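Local coordinates for protein VP2 (PDB 7L0Y) that assembles from 60 copies into the T=1 icosahedral capsid, about 26 nm across, of human bocavirus 1, at residues N45-K50 against M429-V434; H133-G138 against F200-S205. All blocks are in the same frame, centred on the assembly; numbering follows the deposited sequence.

Contact 1 (N45-K50 against M429-V434); sequences NGHLYK and MAKIPV
H47 and K431 carry this contact. The main contact is apolar: the aliphatic part of K431 covers one face of the H47 imidazole. K431 CD stands 3.5 Å from the ring centroid of H47 and 19° off the ring normal, a CH-pi contact. It is displaced toward the rim, and H47 CD2 is the ring atom that K431 CD approaches most closely, at 3.4 Å. The root of the lysine covers the other part of the ring. K431 CA is 3.5 Å from H47 CE1, and K431 CB is 3.7 Å from H47 ND1. With CG anti to its backbone N (chi1 166°), the lysine bends at chi2 (60°), and this brings CD back over the imidazole. Y443 meets the same histidine ring edge-to-face.

The segments belong to two loops of the parvovirus jelly-roll. H47 sits in the BC loop, after strand 30-42. K431 lies at the start of the HI loop, just past strand 424-429.

No hydrogen bond links the segments. M429 O lies near the imidazole plane, at its edge, 4.0 Å from H47 CE1. The ammonium of K431 turns away from the histidine, and K431 NZ ends 6.0 Å from H47 NE2. It forms a salt bridge with D441 and a hydrogen bond with T161 of a neighbouring subunit.

Two bonds lie within the turn of segment 45-50. N45 ND2 donates to L48 O at 3.2 Å, with the donor above the carbonyl plane. A weak backbone bond runs from L48 N to N45 O.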
ATOM      1  N   ASN A  45       8.488 109.596  18.672  1.00 31.15           N
ATOM      2  CA  ASN A  45       9.388 110.389  17.827  1.00 31.15           C
ATOM      3  C   ASN A  45       8.804 110.730  16.466  1.00 31.15           C
ATOM      4  O   ASN A  45       9.549 111.058  15.544  1.00 31.15           O
ATOM      5  CB  ASN A  45      10.731 109.701  17.593  1.00 29.57           C
ATOM      6  CG  ASN A  45      11.700 109.920  18.698  1.00 29.57           C
ATOM      7  OD1 ASN A  45      11.504 110.770  19.559  1.00 29.57           O
ATOM      8  ND2 ASN A  45      12.817 109.230  18.622  1.00 29.57           N
ATOM      9  N   GLY A  46       7.488 110.698  16.317  1.00 30.12           N
ATOM     10  CA  GLY A  46       6.946 110.821  14.977  1.00 30.12           C
ATOM     11  C   GLY A  46       7.566 109.853  13.995  1.00 30.12           C
ATOM     12  O   GLY A  46       7.905 110.245  12.872  1.00 30.12           O
ATOM     13  N   HIS A  47       7.752 108.599  14.411  1.00 28.14           N
ATOM     14  CA  HIS A  47       8.264 107.527  13.559  1.00 28.14           C
ATOM     15  C   HIS A  47       9.695 107.767  13.102  1.00 28.14           C
ATOM     16  O   HIS A  47      10.107 107.275  12.055  1.00 28.14           O
ATOM     17  CB  HIS A  47       7.364 107.302  12.345  1.00 30.04           C
ATOM     18  CG  HIS A  47       6.006 106.786  12.689  1.00 30.04           C
ATOM     19  ND1 HIS A  47       5.794 105.498  13.127  1.00 30.04           N
ATOM     20  CD2 HIS A  47       4.794 107.383  12.671  1.00 30.04           C
ATOM     21  CE1 HIS A  47       4.507 105.321  13.353  1.00 30.04           C
ATOM     22  NE2 HIS A  47       3.879 106.449  13.083  1.00 30.04           N
ATOM     23  N   LEU A  48      10.483 108.497  13.876  1.00 27.28           N
ATOM     24  CA  LEU A  48      11.847 108.797  13.483  1.00 27.28           C
ATOM     25  C   LEU A  48      12.836 108.219  14.480  1.00 27.28           C
ATOM     26  O   LEU A  48      12.538 108.034  15.658  1.00 27.28           O
ATOM     27  CB  LEU A  48      12.070 110.306  13.348  1.00 28.24           C
ATOM     28  CG  LEU A  48      11.350 110.963  12.176  1.00 28.24           C
ATOM     29  CD1 LEU A  48      11.544 112.450  12.228  1.00 28.24           C
ATOM     30  CD2 LEU A  48      11.884 110.400  10.881  1.00 28.24           C
ATOM     31  N   TYR A  49      14.022 107.919  13.978  1.00 28.41           N
ATOM     32  CA  TYR A  49      15.210 107.747  14.797  1.00 28.41           C
ATOM     33  C   TYR A  49      15.923 109.082  14.889  1.00 28.41           C
ATOM     34  O   TYR A  49      16.302 109.655  13.869  1.00 28.41           O
ATOM     35  CB  TYR A  49      16.141 106.695  14.209  1.00 20.98           C
ATOM     36  CG  TYR A  49      15.688 105.278  14.380  1.00 20.98           C
ATOM     37  CD1 TYR A  49      16.165 104.512  15.418  1.00 20.98           C
ATOM     38  CD2 TYR A  49      14.774 104.710  13.516  1.00 20.98           C
ATOM     39  CE1 TYR A  49      15.776 103.223  15.576  1.00 20.98           C
ATOM     40  CE2 TYR A  49      14.369 103.419  13.674  1.00 20.98           C
ATOM     41  CZ  TYR A  49      14.876 102.679  14.708  1.00 20.98           C
ATOM     42  OH  TYR A  49      14.487 101.380  14.883  1.00 20.98           O
ATOM     43  N   LYS A  50      16.085 109.577  16.104  1.00 33.11           N
ATOM     44  CA  LYS A  50      16.746 110.841  16.358  1.00 33.11           C
ATOM     45  C   LYS A  50      17.914 110.585  17.291  1.00 33.11           C
ATOM     46  O   LYS A  50      17.939 109.597  18.019  1.00 33.11           O
ATOM     47  CB  LYS A  50      15.789 111.849  16.997  1.00 34.88           C
ATOM     48  CG  LYS A  50      14.586 112.169  16.156  1.00 34.88           C
ATOM     49  CD  LYS A  50      13.591 112.996  16.931  1.00 34.88           C
ATOM     50  CE  LYS A  50      12.358 113.267  16.104  1.00 34.88           C
ATOM     51  NZ  LYS A  50      11.320 113.994  16.879  1.00 34.88           N
ATOM     52  N   MET A 429       3.686 100.556  16.634  1.00 20.48           N
ATOM     53  CA  MET A 429       2.665 100.435  15.615  1.00 20.48           C
ATOM     54  C   MET A 429       3.256 100.652  14.241  1.00 20.48           C
ATOM     55  O   MET A 429       4.218 101.403  14.069  1.00 20.48           O
ATOM     56  CB  MET A 429       1.561 101.427  15.868  1.00 27.39           C
ATOM     57  CG  MET A 429       0.739 101.057  17.048  1.00 27.39           C
ATOM     58  SD  MET A 429      -0.337 102.417  17.282  1.00 27.39           S
ATOM     59  CE  MET A 429       0.859 103.568  17.929  1.00 27.39           C
ATOM     60  N   ALA A 430       2.685  99.960  13.267  1.00 22.29           N
ATOM     61  CA  ALA A 430       3.048 100.201  11.887  1.00 22.29           C
ATOM     62  C   ALA A 430       2.849 101.667  11.551  1.00 22.29           C
ATOM     63  O   ALA A 430       1.788 102.242  11.794  1.00 22.29           O
ATOM     64  CB  ALA A 430       2.212  99.330  10.960  1.00 21.98           C
ATOM     65  N   LYS A 431       3.899 102.277  11.034  1.00 25.52           N
ATOM     66  CA  LYS A 431       3.778 103.573  10.397  1.00 25.52           C
ATOM     67  C   LYS A 431       2.735 103.484   9.298  1.00 25.52           C
ATOM     68  O   LYS A 431       2.873 102.682   8.371  1.00 25.52           O
ATOM     69  CB  LYS A 431       5.141 103.961   9.840  1.00 29.19           C
ATOM     70  CG  LYS A 431       5.180 105.109   8.878  1.00 29.19           C
ATOM     71  CD  LYS A 431       4.674 106.381   9.453  1.00 29.19           C
ATOM     72  CE  LYS A 431       5.160 107.551   8.620  1.00 29.19           C
ATOM     73  NZ  LYS A 431       4.735 107.475   7.207  1.00 29.19           N
ATOM     74  N   ILE A 432       1.690 104.299   9.386  1.00 27.44           N
ATOM     75  CA  ILE A 432       0.665 104.346   8.350  1.00 27.44           C
ATOM     76  C   ILE A 432       0.861 105.646   7.582  1.00 27.44           C
ATOM     77  O   ILE A 432       0.514 106.720   8.100  1.00 27.44           O
ATOM     78  CB  ILE A 432      -0.752 104.254   8.925  1.00 26.56           C
ATOM     79  CG1 ILE A 432      -0.974 102.903   9.592  1.00 26.56           C
ATOM     80  CG2 ILE A 432      -1.768 104.429   7.819  1.00 26.56           C
ATOM     81  CD1 ILE A 432      -2.295 102.808  10.282  1.00 26.56           C
ATOM     82  N   PRO A 433       1.391 105.602   6.370  1.00 28.34           N
ATOM     83  CA  PRO A 433       1.641 106.837   5.634  1.00 28.34           C
ATOM     84  C   PRO A 433       0.344 107.500   5.212  1.00 28.34           C
ATOM     85  O   PRO A 433      -0.614 106.841   4.812  1.00 28.34           O
ATOM     86  CB  PRO A 433       2.440 106.364   4.421  1.00 25.18           C
ATOM     87  CG  PRO A 433       3.017 105.071   4.844  1.00 25.18           C
ATOM     88  CD  PRO A 433       2.028 104.443   5.740  1.00 25.18           C
ATOM     89  N   VAL A 434       0.321 108.814   5.330  1.00 33.62           N
ATOM     90  CA  VAL A 434      -0.750 109.657   4.813  1.00 33.62           C
ATOM     91  C   VAL A 434      -0.262 110.314   3.530  1.00 33.62           C
ATOM     92  O   VAL A 434       0.842 110.865   3.515  1.00 33.62           O
ATOM     93  CB  VAL A 434      -1.181 110.710   5.843  1.00 34.08           C
ATOM     94  CG1 VAL A 434      -1.881 111.835   5.172  1.00 34.08           C
ATOM     95  CG2 VAL A 434      -2.114 110.066   6.831  1.00 34.08           C
TER

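Contact 2 (H133-G138 against F200-S205); sequences HIFCDG and FLLENS
L202 O has more than one polar partner. S205 N donates to L202 O at 3.3 Å, and H207 NE2 also bonds to it. S205 OG lies 3.0 Å from L202 O. This carbonyl opens the short 3-10 turn 202-204, which sits in the EF loop of the parvovirus jelly-roll. The turn packs against F135 on strand 132-137, the E strand of the CHEF sheet. A further backbone bond, N204 N to L201 O, leads into the turn.

F135 is the one strand residue that reaches this loop. It meets L202 in the turn and S205 just after it, in two different ways. L202 comes at the ring edge. Its CD1 lies near the ring plane, 3.4 Å from F135 CZ, and L202 CB is 3.8 Å from F135 CE2. The leucine meets the far rim of the ring and not its face. The two side chains cross at about a right angle. S205 lies over one face instead. Its OG is displaced toward the rim on the CE1 side, and no hydrogen bond crosses between the segments.

F135 CG sits between its backbone N and carbonyl carbon (chi1 73°), and the ring extends from the strand toward the turn. S205 OG takes the same kind of position (chi1 62°), which places it near both the ring and L202 O.

Three further aromatic residues meet the F135 ring. H207 stacks with it, W71 meets it edge-to-face, and F426 of the adjoining strand 424-429 touches it too. N204 O accepts a hydrogen bond from K466 NZ of a third subunit. Over the F135 face, S205 OG stands 4.0 Å from F135 CE1.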
ATOM      1  N   HIS A 133       3.961  96.051  15.122  1.00 15.05           N
ATOM      2  CA  HIS A 133       5.191  95.288  15.043  1.00 15.05           C
ATOM      3  C   HIS A 133       5.585  94.838  16.437  1.00 15.05           C
ATOM      4  O   HIS A 133       5.567  95.631  17.378  1.00 15.05           O
ATOM      5  CB  HIS A 133       6.283  96.149  14.424  1.00 15.56           C
ATOM      6  CG  HIS A 133       5.986  96.568  13.024  1.00 15.56           C
ATOM      7  ND1 HIS A 133       6.283  95.783  11.934  1.00 15.56           N
ATOM      8  CD2 HIS A 133       5.346  97.654  12.541  1.00 15.56           C
ATOM      9  CE1 HIS A 133       5.883  96.392  10.834  1.00 15.56           C
ATOM     10  NE2 HIS A 133       5.307  97.527  11.175  1.00 15.56           N
ATOM     11  N   ILE A 134       5.911  93.564  16.570  1.00 14.20           N
ATOM     12  CA  ILE A 134       6.316  92.985  17.839  1.00 14.20           C
ATOM     13  C   ILE A 134       7.473  92.048  17.569  1.00 14.20           C
ATOM     14  O   ILE A 134       7.397  91.206  16.672  1.00 14.20           O
ATOM     15  CB  ILE A 134       5.163  92.224  18.520  1.00 16.55           C
ATOM     16  CG1 ILE A 134       4.024  93.173  18.868  1.00 16.55           C
ATOM     17  CG2 ILE A 134       5.645  91.549  19.776  1.00 16.55           C
ATOM     18  CD1 ILE A 134       2.769  92.486  19.260  1.00 16.55           C
ATOM     19  N   PHE A 135       8.546  92.195  18.329  1.00 16.25           N
ATOM     20  CA  PHE A 135       9.536  91.139  18.350  1.00 16.25           C
ATOM     21  C   PHE A 135      10.237  91.173  19.691  1.00 16.25           C
ATOM     22  O   PHE A 135      10.334  92.216  20.335  1.00 16.25           O
ATOM     23  CB  PHE A 135      10.548  91.267  17.210  1.00 17.61           C
ATOM     24  CG  PHE A 135      11.521  92.367  17.396  1.00 17.61           C
ATOM     25  CD1 PHE A 135      12.788  92.101  17.864  1.00 17.61           C
ATOM     26  CD2 PHE A 135      11.157  93.666  17.170  1.00 17.61           C
ATOM     27  CE1 PHE A 135      13.680  93.102  18.053  1.00 17.61           C
ATOM     28  CE2 PHE A 135      12.046  94.667  17.361  1.00 17.61           C
ATOM     29  CZ  PHE A 135      13.307  94.384  17.802  1.00 17.61           C
ATOM     30  N   CYS A 136      10.707  90.010  20.104  1.00 20.77           N
ATOM     31  CA  CYS A 136      11.544  89.863  21.277  1.00 20.77           C
ATOM     32  C   CYS A 136      12.985  89.814  20.813  1.00 20.77           C
ATOM     33  O   CYS A 136      13.295  89.162  19.814  1.00 20.77           O
ATOM     34  CB  CYS A 136      11.172  88.597  22.049  1.00 25.17           C
ATOM     35  SG  CYS A 136      12.070  88.282  23.578  1.00 25.17           S
ATOM     36  N   ASP A 137      13.859  90.502  21.522  1.00 26.78           N
ATOM     37  CA  ASP A 137      15.283  90.397  21.265  1.00 26.78           C
ATOM     38  C   ASP A 137      15.824  89.449  22.326  1.00 26.78           C
ATOM     39  O   ASP A 137      16.104  89.856  23.452  1.00 26.78           O
ATOM     40  CB  ASP A 137      15.929  91.774  21.339  1.00 28.49           C
ATOM     41  CG  ASP A 137      17.382  91.771  20.927  1.00 28.49           C
ATOM     42  OD1 ASP A 137      17.868  90.749  20.406  1.00 28.49           O
ATOM     43  OD2 ASP A 137      18.052  92.791  21.161  1.00 28.49           O
ATOM     44  N   GLY A 138      16.020  88.193  21.947  1.00 31.22           N
ATOM     45  CA  GLY A 138      16.464  87.199  22.897  1.00 31.22           C
ATOM     46  C   GLY A 138      17.942  86.942  22.769  1.00 31.22           C
ATOM     47  O   GLY A 138      18.591  86.442  23.688  1.00 31.22           O
ATOM     48  N   PHE A 200      21.750 101.515  15.651  1.00 20.54           N
ATOM     49  CA  PHE A 200      20.904 100.341  15.683  1.00 20.54           C
ATOM     50  C   PHE A 200      19.496 100.704  15.263  1.00 20.54           C
ATOM     51  O   PHE A 200      18.908 101.664  15.761  1.00 20.54           O
ATOM     52  CB  PHE A 200      20.896  99.710  17.061  1.00 20.59           C
ATOM     53  CG  PHE A 200      22.217  99.179  17.474  1.00 20.59           C
ATOM     54  CD1 PHE A 200      22.621  97.924  17.078  1.00 20.59           C
ATOM     55  CD2 PHE A 200      23.068  99.940  18.243  1.00 20.59           C
ATOM     56  CE1 PHE A 200      23.834  97.436  17.449  1.00 20.59           C
ATOM     57  CE2 PHE A 200      24.286  99.453  18.616  1.00 20.59           C
ATOM     58  CZ  PHE A 200      24.670  98.200  18.220  1.00 20.59           C
ATOM     59  N   LEU A 201      18.986  99.931  14.331  1.00 18.77           N
ATOM     60  CA  LEU A 201      17.633 100.024  13.831  1.00 18.77           C
ATOM     61  C   LEU A 201      16.968  98.707  14.144  1.00 18.77           C
ATOM     62  O   LEU A 201      17.512  97.651  13.824  1.00 18.77           O
ATOM     63  CB  LEU A 201      17.632 100.252  12.331  1.00 17.99           C
ATOM     64  CG  LEU A 201      18.304 101.537  11.906  1.00 17.99           C
ATOM     65  CD1 LEU A 201      18.515 101.565  10.411  1.00 17.99           C
ATOM     66  CD2 LEU A 201      17.384 102.623  12.319  1.00 17.99           C
ATOM     67  N   LEU A 202      15.801  98.751  14.768  1.00 16.02           N
ATOM     68  CA  LEU A 202      15.152  97.484  15.043  1.00 16.02           C
ATOM     69  C   LEU A 202      14.627  96.845  13.768  1.00 16.02           C
ATOM     70  O   LEU A 202      14.435  95.629  13.734  1.00 16.02           O
ATOM     71  CB  LEU A 202      14.032  97.663  16.064  1.00 15.76           C
ATOM     72  CG  LEU A 202      14.426  97.878  17.531  1.00 15.76           C
ATOM     73  CD1 LEU A 202      15.514  96.914  17.916  1.00 15.76           C
ATOM     74  CD2 LEU A 202      14.932  99.278  17.757  1.00 15.76           C
ATOM     75  N   GLU A 203      14.426  97.633  12.715  1.00 16.25           N
ATOM     76  CA  GLU A 203      13.957  97.198  11.403  1.00 16.25           C
ATOM     77  C   GLU A 203      14.934  96.285  10.703  1.00 16.25           C
ATOM     78  O   GLU A 203      14.584  95.666   9.700  1.00 16.25           O
ATOM     79  CB  GLU A 203      13.678  98.423  10.538  1.00 17.89           C
ATOM     80  CG  GLU A 203      12.479  99.237  10.992  1.00 17.89           C
ATOM     81  CD  GLU A 203      12.757 100.089  12.214  1.00 17.89           C
ATOM     82  OE1 GLU A 203      13.867 100.011  12.765  1.00 17.89           O
ATOM     83  OE2 GLU A 203      11.855 100.835  12.636  1.00 17.89           O
ATOM     84  N   ASN A 204      16.145  96.196  11.218  1.00 16.32           N
ATOM     85  CA  ASN A 204      17.204  95.352  10.702  1.00 16.32           C
ATOM     86  C   ASN A 204      16.974  93.879  11.005  1.00 16.32           C
ATOM     87  O   ASN A 204      17.814  93.053  10.650  1.00 16.32           O
ATOM     88  CB  ASN A 204      18.524  95.836  11.300  1.00 20.79           C
ATOM     89  CG  ASN A 204      19.717  95.422  10.496  1.00 20.79           C
ATOM     90  OD1 ASN A 204      19.642  95.288   9.278  1.00 20.79           O
ATOM     91  ND2 ASN A 204      20.837  95.230  11.169  1.00 20.79           N
ATOM     92  N   SER A 205      15.907  93.534  11.708  1.00 14.86           N
ATOM     93  CA  SER A 205      15.593  92.153  12.039  1.00 14.86           C
ATOM     94  C   SER A 205      14.168  91.824  11.599  1.00 14.86           C
ATOM     95  O   SER A 205      13.472  92.648  11.010  1.00 14.86           O
ATOM     96  CB  SER A 205      15.804  91.904  13.535  1.00 17.37           C
ATOM     97  OG  SER A 205      14.942  92.700  14.325  1.00 17.37           O
TER

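Overall arrangement
From the N terminus, the chain leaves strand 30-42 and reaches 45-50, the first half of contact 1. Segment 133-138, on strand 132-137, and then 200-205 follow, and contact 2 closes the shorter loop between them. Only at 429-434 does contact 1 close, so its loop encloses that of contact 2 and the two do not cross. Contact 1 joins the BC loop to the start of the HI loop. Contact 2 joins the EF loop to the E strand. Y49 links them: its OH probably hydrogen-bonds with E203 OE1 and L202 N, and its ring packs on L201. A430 also packs on H133. Both contacts touch the same neighbouring subunit.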